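Local coordinates for protein argonaute (Methanocaldococcus jannaschii, PDB 5G5S) that uses short single-stranded DNA guides to bind complementary target strands and cut the target DNA, and may defend the cell against invading genetic elements, at residues Phe333-Tyr337 with Asn385-Ile389; Leu345-Val349 with Thr393-Lys397; Asn13-Ile17 with Ile287-Ala291. One frame throughout, in Å; residues are numbered along the deposited sequence.

Contacts 1 and 2 are neighbours, their centres 13 Å apart, and their segments alternate along the chain: the loop leading into the Mid domain meets first the end of helix 372-390 and then the loop that follows it. The Tyr386 hydroxyl joins them, hydrogen-bonding to Pro396 O at 3.0 Å. The side chains of Tyr386 and Pro396 each lie about 11 Å from that of Lys485, inferred to bind a divalent cation. Contact 3 is remote, its centre 53 Å from both others. Its Ala291 O is one of four ligands of a magnesium ion, none from the probable catalytic residues Asp506, Glu543, Asp572 and Asp690; the side chain of Ile287 is about 8 Å from that of guide-contacting His159.

Contact 1: residues Phe333-Tyr337 with Asn385-Ile389; sequences FTWIY and NYNKI
Ile389 and Trp335 make the tightest apolar meeting between helix 372-390 and the loop turn at Phe333-Tyr337. Ile389 CG1 comes within 3.5 Å of Trp335 CZ3, and Ile389 CB and CG2 lean on the same outer end of the indole, the two side chains running past one another in opposite directions. Trp335 CG sits between its own backbone N and carbonyl carbon (chi1 51°), and the benzo end of the ring swings out to the helix although the residue starts out along the interface. Beside it, Ile336 sends CD1 to the root of Tyr386, 3.8 Å from Tyr386 CB. Ile336 CG1 lies on one face of the indole, near its rim, together with the carbonyl carbon of Phe333.

Polar atoms come close without bonding. Asn385 O approaches the indole edge near the ring plane, 3.8 Å from Trp335 CZ3. The Asn385 side-chain oxygen OD1 stands 3.2 Å from Ile336 O, a meeting of two acceptors; the amide is tied instead through ND2 to Lys381 O, one turn back on the helix.

Within the loop, Ile336 N donates to Phe333 O and tightens the turn. The loop residues also pack on the Mid domain: Phe333 and Ile336 on Leu479 of helix 473-485, and Trp335 on Tyr490.

Cohesion here therefore comes from buried apolar surface, with the indole wedged between its own turn and the last turn of the helix, while the oxygens facing one another probably contribute little or oppose it slightly.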
loop_
_atom_site.group_PDB
_atom_site.type_symbol
_atom_site.label_atom_id
_atom_site.label_comp_id
_atom_site.label_asym_id
_atom_site.label_seq_id
_atom_site.Cartn_x
_atom_site.Cartn_y
_atom_site.Cartn_z
ATOM N N PHE A 333 -4.913 -27.262 -2.297
ATOM C CA PHE A 333 -6.118 -27.963 -1.846
ATOM C C PHE A 333 -6.871 -28.631 -2.998
ATOM O O PHE A 333 -8.096 -28.748 -2.948
ATOM C CB PHE A 333 -7.038 -27.022 -1.046
ATOM C CG PHE A 333 -6.413 -26.442 0.201
ATOM C CD1 PHE A 333 -6.476 -27.123 1.412
ATOM C CD2 PHE A 333 -5.779 -25.205 0.170
ATOM C CE1 PHE A 333 -5.906 -26.579 2.567
ATOM C CE2 PHE A 333 -5.208 -24.666 1.324
ATOM C CZ PHE A 333 -5.275 -25.356 2.514
ATOM N N THR A 334 -6.145 -29.092 -4.026
ATOM C CA THR A 334 -6.748 -29.794 -5.159
ATOM C C THR A 334 -7.265 -31.187 -4.743
ATOM O O THR A 334 -8.209 -31.700 -5.347
ATOM C CB THR A 334 -5.828 -29.771 -6.380
ATOM O OG1 THR A 334 -4.470 -29.849 -5.937
ATOM C CG2 THR A 334 -6.021 -28.510 -7.222
ATOM N N TRP A 335 -6.690 -31.738 -3.645
ATOM C CA TRP A 335 -7.041 -33.007 -3.009
ATOM C C TRP A 335 -8.429 -32.983 -2.337
ATOM O O TRP A 335 -8.928 -34.034 -1.920
ATOM C CB TRP A 335 -5.943 -33.459 -2.029
ATOM C CG TRP A 335 -5.526 -32.409 -1.042
ATOM C CD1 TRP A 335 -4.497 -31.521 -1.174
ATOM C CD2 TRP A 335 -6.133 -32.136 0.226
ATOM N NE1 TRP A 335 -4.422 -30.714 -0.062
ATOM C CE2 TRP A 335 -5.417 -31.066 0.813
ATOM C CE3 TRP A 335 -7.219 -32.691 0.929
ATOM C CZ2 TRP A 335 -5.748 -30.541 2.070
ATOM C CZ3 TRP A 335 -7.549 -32.167 2.169
ATOM C CH2 TRP A 335 -6.824 -31.101 2.725
ATOM N N ILE A 336 -9.054 -31.793 -2.248
ATOM C CA ILE A 336 -10.402 -31.616 -1.695
ATOM C C ILE A 336 -11.408 -32.265 -2.655
ATOM O O ILE A 336 -12.294 -32.981 -2.203
ATOM C CB ILE A 336 -10.702 -30.107 -1.396
ATOM C CG1 ILE A 336 -9.788 -29.548 -0.266
ATOM C CG2 ILE A 336 -12.200 -29.813 -1.140
ATOM C CD1 ILE A 336 -10.133 -29.901 1.179
ATOM N N TYR A 337 -11.236 -32.051 -3.971
ATOM C CA TYR A 337 -12.103 -32.621 -5.007
ATOM C C TYR A 337 -11.466 -33.880 -5.604
ATOM O O TYR A 337 -12.049 -34.957 -5.499
ATOM C CB TYR A 337 -12.419 -31.583 -6.106
ATOM C CG TYR A 337 -13.246 -30.401 -5.640
ATOM C CD1 TYR A 337 -12.648 -29.299 -5.040
ATOM C CD2 TYR A 337 -14.623 -30.362 -5.847
ATOM C CE1 TYR A 337 -13.402 -28.205 -4.619
ATOM C CE2 TYR A 337 -15.387 -29.267 -5.440
ATOM C CZ TYR A 337 -14.772 -28.191 -4.820
ATOM O OH TYR A 337 -15.515 -27.109 -4.411
ATOM N N ASN A 385 -14.429 -32.961 3.287
ATOM C CA ASN A 385 -13.198 -33.438 2.652
ATOM C C ASN A 385 -11.988 -32.843 3.364
ATOM O O ASN A 385 -10.939 -33.487 3.428
ATOM C CB ASN A 385 -13.178 -33.105 1.155
ATOM C CG ASN A 385 -13.941 -34.097 0.303
ATOM O OD1 ASN A 385 -13.411 -35.129 -0.126
ATOM N ND2 ASN A 385 -15.197 -33.799 0.016
ATOM N N TYR A 386 -12.138 -31.629 3.920
ATOM C CA TYR A 386 -11.071 -30.985 4.674
ATOM C C TYR A 386 -10.941 -31.623 6.055
ATOM O O TYR A 386 -9.821 -31.888 6.486
ATOM C CB TYR A 386 -11.275 -29.454 4.767
ATOM C CG TYR A 386 -10.350 -28.781 5.763
ATOM C CD1 TYR A 386 -9.081 -28.352 5.385
ATOM C CD2 TYR A 386 -10.721 -28.628 7.094
ATOM C CE1 TYR A 386 -8.209 -27.768 6.307
ATOM C CE2 TYR A 386 -9.850 -28.076 8.029
ATOM C CZ TYR A 386 -8.605 -27.623 7.627
ATOM O OH TYR A 386 -7.767 -27.049 8.548
ATOM N N ASN A 387 -12.079 -31.832 6.752
ATOM C CA ASN A 387 -12.146 -32.409 8.099
ATOM C C ASN A 387 -11.653 -33.848 8.175
ATOM O O ASN A 387 -11.049 -34.214 9.181
ATOM C CB ASN A 387 -13.552 -32.287 8.692
ATOM C CG ASN A 387 -13.969 -30.885 9.073
ATOM O OD1 ASN A 387 -13.156 -30.027 9.445
ATOM N ND2 ASN A 387 -15.265 -30.626 9.009
ATOM N N LYS A 388 -11.898 -34.663 7.121
ATOM C CA LYS A 388 -11.454 -36.063 7.064
ATOM C C LYS A 388 -9.918 -36.166 7.013
ATOM O O LYS A 388 -9.358 -37.214 7.338
ATOM C CB LYS A 388 -12.099 -36.796 5.877
ATOM N N ILE A 389 -9.253 -35.063 6.636
ATOM C CA ILE A 389 -7.801 -34.923 6.542
ATOM C C ILE A 389 -7.276 -34.112 7.747
ATOM O O ILE A 389 -6.206 -34.440 8.255
ATOM C CB ILE A 389 -7.408 -34.342 5.146
ATOM C CG1 ILE A 389 -8.002 -35.184 3.970
ATOM C CG2 ILE A 389 -5.897 -34.085 4.978
ATOM C CD1 ILE A 389 -7.568 -36.690 3.837
#

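Contact 2: residues Leu345-Val349 with Thr393-Lys397; sequences LPYDV and TELPK
Arg354 NH1 is shared by two acids, Asp348 and Glu394, one from each segment: it makes a salt bridge to Asp348 OD1 and a long, weak ion pair with Glu394 OE1. The two acidic oxygens, Asp348 OD1 and Glu394 OE1, stay 4.6 Å apart, and the arginine probably offsets their repulsion. The contact lies at the start of the Mid domain, whose four-stranded parallel sheet forms a Rossmann-like core. Residues Thr393-Lys397 form the link between helix 372-390 and edge strand 397-407 in the beta-alpha-beta crossover that starts from strand 357-365. Residues Leu345-Val349 belong to the loop leading toward strand 357-365, and Tyr347 and Asp348 form a classic beta bulge opposite Lys489.

The rest of the contact is mainly apolar. Leu395 lies obliquely across the ring of Pro346: Leu395 CD2 lies 3.7 Å from Pro346 CG, and Leu395 CD1 lies 3.8 Å from Pro346 CD, so both methyls bear on the proline. With CG beside its backbone N (chi1 -79°), Leu395 brings its branched end toward the loop. Leu395 also touches Tyr386 and Ala390 of helix 372-390, while Pro346 also rests on Ile488 and Tyr490.

Leu345 reaches the Thr393 hydroxyl with its methyls, CD2 standing 3.9 Å from OG1, a van der Waals approach and not a bond. Val349 packs at the Glu394-Pro396 end. Val349 and Glu394 run past each other in opposite directions: Val349 CG2 lies 4.1 Å from Glu394 CB, whereas Val349 CG1 comes within 3.7 Å of the backbone oxygen Glu394 O and 4.2 Å of Pro396 CD.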
loop_
_atom_site.group_PDB
_atom_site.type_symbol
_atom_site.label_atom_id
_atom_site.label_comp_id
_atom_site.label_asym_id
_atom_site.label_seq_id
_atom_site.Cartn_x
_atom_site.Cartn_y
_atom_site.Cartn_z
ATOM N N LEU A 345 0.445 -30.934 3.494
ATOM C CA LEU A 345 0.261 -30.583 4.905
ATOM C C LEU A 345 1.056 -29.334 5.343
ATOM O O LEU A 345 2.100 -29.033 4.746
ATOM C CB LEU A 345 0.536 -31.804 5.812
ATOM C CG LEU A 345 -0.368 -33.047 5.597
ATOM C CD1 LEU A 345 0.144 -34.221 6.372
ATOM C CD2 LEU A 345 -1.822 -32.769 5.994
ATOM N N PRO A 346 0.560 -28.561 6.344
ATOM C CA PRO A 346 1.262 -27.329 6.736
ATOM C C PRO A 346 2.554 -27.531 7.512
ATOM O O PRO A 346 2.707 -28.528 8.210
ATOM C CB PRO A 346 0.223 -26.599 7.586
ATOM C CG PRO A 346 -0.577 -27.676 8.192
ATOM C CD PRO A 346 -0.681 -28.730 7.132
ATOM N N TYR A 347 3.474 -26.566 7.391
ATOM C CA TYR A 347 4.760 -26.544 8.092
ATOM C C TYR A 347 4.584 -26.339 9.590
ATOM O O TYR A 347 5.315 -26.952 10.363
ATOM C CB TYR A 347 5.683 -25.444 7.527
ATOM C CG TYR A 347 6.794 -25.988 6.664
ATOM C CD1 TYR A 347 6.556 -26.369 5.345
ATOM C CD2 TYR A 347 8.082 -26.146 7.168
ATOM C CE1 TYR A 347 7.571 -26.903 4.552
ATOM C CE2 TYR A 347 9.110 -26.662 6.380
ATOM C CZ TYR A 347 8.848 -27.042 5.072
ATOM O OH TYR A 347 9.855 -27.537 4.283
ATOM N N ASP A 348 3.639 -25.462 9.996
ATOM C CA ASP A 348 3.351 -25.168 11.401
ATOM C C ASP A 348 1.949 -24.600 11.597
ATOM O O ASP A 348 1.498 -23.768 10.813
ATOM C CB ASP A 348 4.411 -24.213 12.007
ATOM C CG ASP A 348 4.375 -24.098 13.524
ATOM O OD1 ASP A 348 4.274 -25.152 14.204
ATOM O OD2 ASP A 348 4.508 -22.963 14.037
ATOM N N VAL A 349 1.274 -25.050 12.661
ATOM C CA VAL A 349 -0.058 -24.610 13.086
ATOM C C VAL A 349 0.128 -24.017 14.509
ATOM O O VAL A 349 0.759 -24.682 15.341
ATOM C CB VAL A 349 -1.087 -25.784 13.064
ATOM C CG1 VAL A 349 -2.453 -25.345 13.593
ATOM C CG2 VAL A 349 -1.227 -26.379 11.664
ATOM N N THR A 393 -4.097 -35.101 12.156
ATOM C CA THR A 393 -3.076 -34.110 11.780
ATOM C C THR A 393 -3.184 -32.870 12.690
ATOM O O THR A 393 -4.187 -32.716 13.395
ATOM C CB THR A 393 -3.076 -33.788 10.265
ATOM O OG1 THR A 393 -1.797 -33.260 9.912
ATOM C CG2 THR A 393 -4.129 -32.782 9.874
ATOM N N GLU A 394 -2.160 -31.985 12.646
ATOM C CA GLU A 394 -2.076 -30.740 13.425
ATOM C C GLU A 394 -3.173 -29.721 13.074
ATOM O O GLU A 394 -3.535 -28.908 13.925
ATOM C CB GLU A 394 -0.687 -30.087 13.282
ATOM C CG GLU A 394 0.434 -30.817 14.008
ATOM C CD GLU A 394 1.706 -30.028 14.277
ATOM O OE1 GLU A 394 1.977 -29.038 13.555
ATOM O OE2 GLU A 394 2.438 -30.408 15.219
ATOM N N LEU A 395 -3.691 -29.769 11.827
ATOM C CA LEU A 395 -4.726 -28.870 11.302
ATOM C C LEU A 395 -6.012 -28.861 12.135
ATOM O O LEU A 395 -6.497 -29.929 12.522
ATOM C CB LEU A 395 -5.077 -29.214 9.844
ATOM C CG LEU A 395 -4.130 -28.738 8.754
ATOM C CD1 LEU A 395 -4.362 -29.510 7.479
ATOM C CD2 LEU A 395 -4.284 -27.242 8.485
ATOM N N PRO A 396 -6.604 -27.670 12.389
ATOM C CA PRO A 396 -7.865 -27.636 13.155
ATOM C C PRO A 396 -9.058 -28.080 12.311
ATOM O O PRO A 396 -8.990 -28.049 11.082
ATOM C CB PRO A 396 -7.993 -26.165 13.557
ATOM C CG PRO A 396 -7.259 -25.411 12.482
ATOM C CD PRO A 396 -6.166 -26.313 11.988
ATOM N N LYS A 397 -10.148 -28.490 12.973
ATOM C CA LYS A 397 -11.379 -28.907 12.311
ATOM C C LYS A 397 -12.429 -27.798 12.408
ATOM O O LYS A 397 -12.346 -26.937 13.284
ATOM C CB LYS A 397 -11.905 -30.219 12.915
#

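Contact 3: residues Asn13-Ile17 with Ile287-Ala291; sequences NAYKI and INEIA. With MG (magnesium ion), chain B.
Ile287 opens the helical side of the contact by meeting Tyr15, the side chain that strand 14-16 directs at helix 280-293. The arrangement is an alpha/beta packing: the short strand, paired antiparallel with strand 150-163, runs at 23° to the helix axis and 10.4 Å from it. Ile287 CG2, anti to its backbone N, is directed at the phenol end, 3.7 Å from Tyr15 CE1 and tighter still against the hydroxyl. The same methyl touches Asn13 CB, and Ile287 also rests on Phe157 of strand 150-163.

One residue on, Asn288 turns its amide to accept the one hydrogen bond between the segments. Tyr15 OH donates to Asn288 OD1 over 2.7 Å, meeting the carbonyl at a C=O...donor angle of 144° and from a position tilted out of the amide plane. The oxygen lies at the phenol edge, and ring and amide planes stand 89° apart. The bond fixes the position of the phenol end, while the methyl of Ala291 over the face probably hinders turning of the ring.

One turn on from Ile287, Ala291 sets its methyl over one ring face, displaced toward the rim, in a CH-pi contact, its CB 3.8 Å from the centroid of the Tyr15 ring. Its carbonyl serves a different purpose: with Leu294 O, Ile297 O and Asn299 OD1 it binds a magnesium ion near the helix end, the Ala291 O to magnesium distance being 2.3 Å.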
loop_
_atom_site.group_PDB
_atom_site.type_symbol
_atom_site.label_atom_id
_atom_site.label_comp_id
_atom_site.label_asym_id
_atom_site.label_seq_id
_atom_site.Cartn_x
_atom_site.Cartn_y
_atom_site.Cartn_z
ATOM N N ASN A 13 8.189 5.087 -19.929
ATOM C CA ASN A 13 7.782 6.485 -20.109
ATOM C C ASN A 13 8.899 7.526 -19.784
ATOM O O ASN A 13 8.642 8.538 -19.119
ATOM C CB ASN A 13 6.489 6.761 -19.307
ATOM C CG ASN A 13 6.631 6.656 -17.798
ATOM O OD1 ASN A 13 7.474 5.935 -17.261
ATOM N ND2 ASN A 13 5.836 7.417 -17.089
ATOM N N ALA A 14 10.124 7.278 -20.274
ATOM C CA ALA A 14 11.276 8.177 -20.102
ATOM C C ALA A 14 11.658 8.726 -21.475
ATOM O O ALA A 14 11.863 7.945 -22.410
ATOM C CB ALA A 14 12.453 7.428 -19.489
ATOM N N TYR A 15 11.692 10.059 -21.615
ATOM C CA TYR A 15 12.011 10.709 -22.893
ATOM C C TYR A 15 13.196 11.644 -22.701
ATOM O O TYR A 15 13.195 12.451 -21.763
ATOM C CB TYR A 15 10.792 11.472 -23.454
ATOM C CG TYR A 15 9.546 10.622 -23.553
ATOM C CD1 TYR A 15 8.743 10.387 -22.437
ATOM C CD2 TYR A 15 9.184 10.019 -24.755
ATOM C CE1 TYR A 15 7.631 9.552 -22.508
ATOM C CE2 TYR A 15 8.060 9.198 -24.841
ATOM C CZ TYR A 15 7.296 8.956 -23.711
ATOM O OH TYR A 15 6.213 8.128 -23.783
ATOM N N LYS A 16 14.206 11.525 -23.590
ATOM C CA LYS A 16 15.436 12.303 -23.543
ATOM C C LYS A 16 15.198 13.793 -23.665
ATOM O O LYS A 16 14.612 14.242 -24.652
ATOM C CB LYS A 16 16.460 11.819 -24.596
ATOM N N ILE A 17 15.646 14.555 -22.646
ATOM C CA ILE A 17 15.558 16.019 -22.620
ATOM C C ILE A 17 16.605 16.550 -23.605
ATOM O O ILE A 17 17.761 16.126 -23.565
ATOM C CB ILE A 17 15.761 16.600 -21.186
ATOM C CG1 ILE A 17 14.698 16.058 -20.189
ATOM C CG2 ILE A 17 15.777 18.148 -21.192
ATOM C CD1 ILE A 17 15.177 16.019 -18.750
ATOM N N ILE A 287 0.912 8.563 -23.818
ATOM C CA ILE A 287 2.094 9.265 -23.277
ATOM C C ILE A 287 2.937 9.827 -24.428
ATOM O O ILE A 287 3.278 11.007 -24.405
ATOM C CB ILE A 287 2.943 8.441 -22.254
ATOM C CG1 ILE A 287 2.093 7.759 -21.130
ATOM C CG2 ILE A 287 4.088 9.282 -21.668
ATOM C CD1 ILE A 287 1.352 8.608 -20.175
ATOM N N ASN A 288 3.195 8.995 -25.456
ATOM C CA ASN A 288 3.931 9.347 -26.685
ATOM C C ASN A 288 3.312 10.563 -27.393
ATOM O O ASN A 288 4.053 11.409 -27.889
ATOM C CB ASN A 288 4.014 8.140 -27.638
ATOM C CG ASN A 288 4.954 7.034 -27.185
ATOM O OD1 ASN A 288 5.804 7.207 -26.309
ATOM N ND2 ASN A 288 4.848 5.872 -27.799
ATOM N N GLU A 289 1.958 10.684 -27.368
ATOM C CA GLU A 289 1.235 11.826 -27.941
ATOM C C GLU A 289 1.509 13.145 -27.207
ATOM O O GLU A 289 1.582 14.189 -27.856
ATOM C CB GLU A 289 -0.276 11.554 -28.058
ATOM C CG GLU A 289 -0.657 10.810 -29.327
ATOM C CD GLU A 289 -0.074 11.371 -30.613
ATOM O OE1 GLU A 289 -0.292 12.569 -30.906
ATOM O OE2 GLU A 289 0.643 10.614 -31.305
ATOM N N ILE A 290 1.682 13.094 -25.873
ATOM C CA ILE A 290 2.009 14.261 -25.045
ATOM C C ILE A 290 3.483 14.617 -25.275
ATOM O O ILE A 290 3.819 15.801 -25.339
ATOM C CB ILE A 290 1.674 14.029 -23.543
ATOM C CG1 ILE A 290 0.157 13.837 -23.332
ATOM C CG2 ILE A 290 2.196 15.177 -22.659
ATOM C CD1 ILE A 290 -0.222 13.101 -22.029
ATOM N N ALA A 291 4.347 13.580 -25.415
ATOM C CA ALA A 291 5.782 13.705 -25.684
ATOM C C ALA A 291 6.034 14.405 -27.008
ATOM O O ALA A 291 6.957 15.212 -27.094
ATOM C CB ALA A 291 6.430 12.335 -25.710
HETATM MG MG MG B . 8.939 15.953 -28.086
#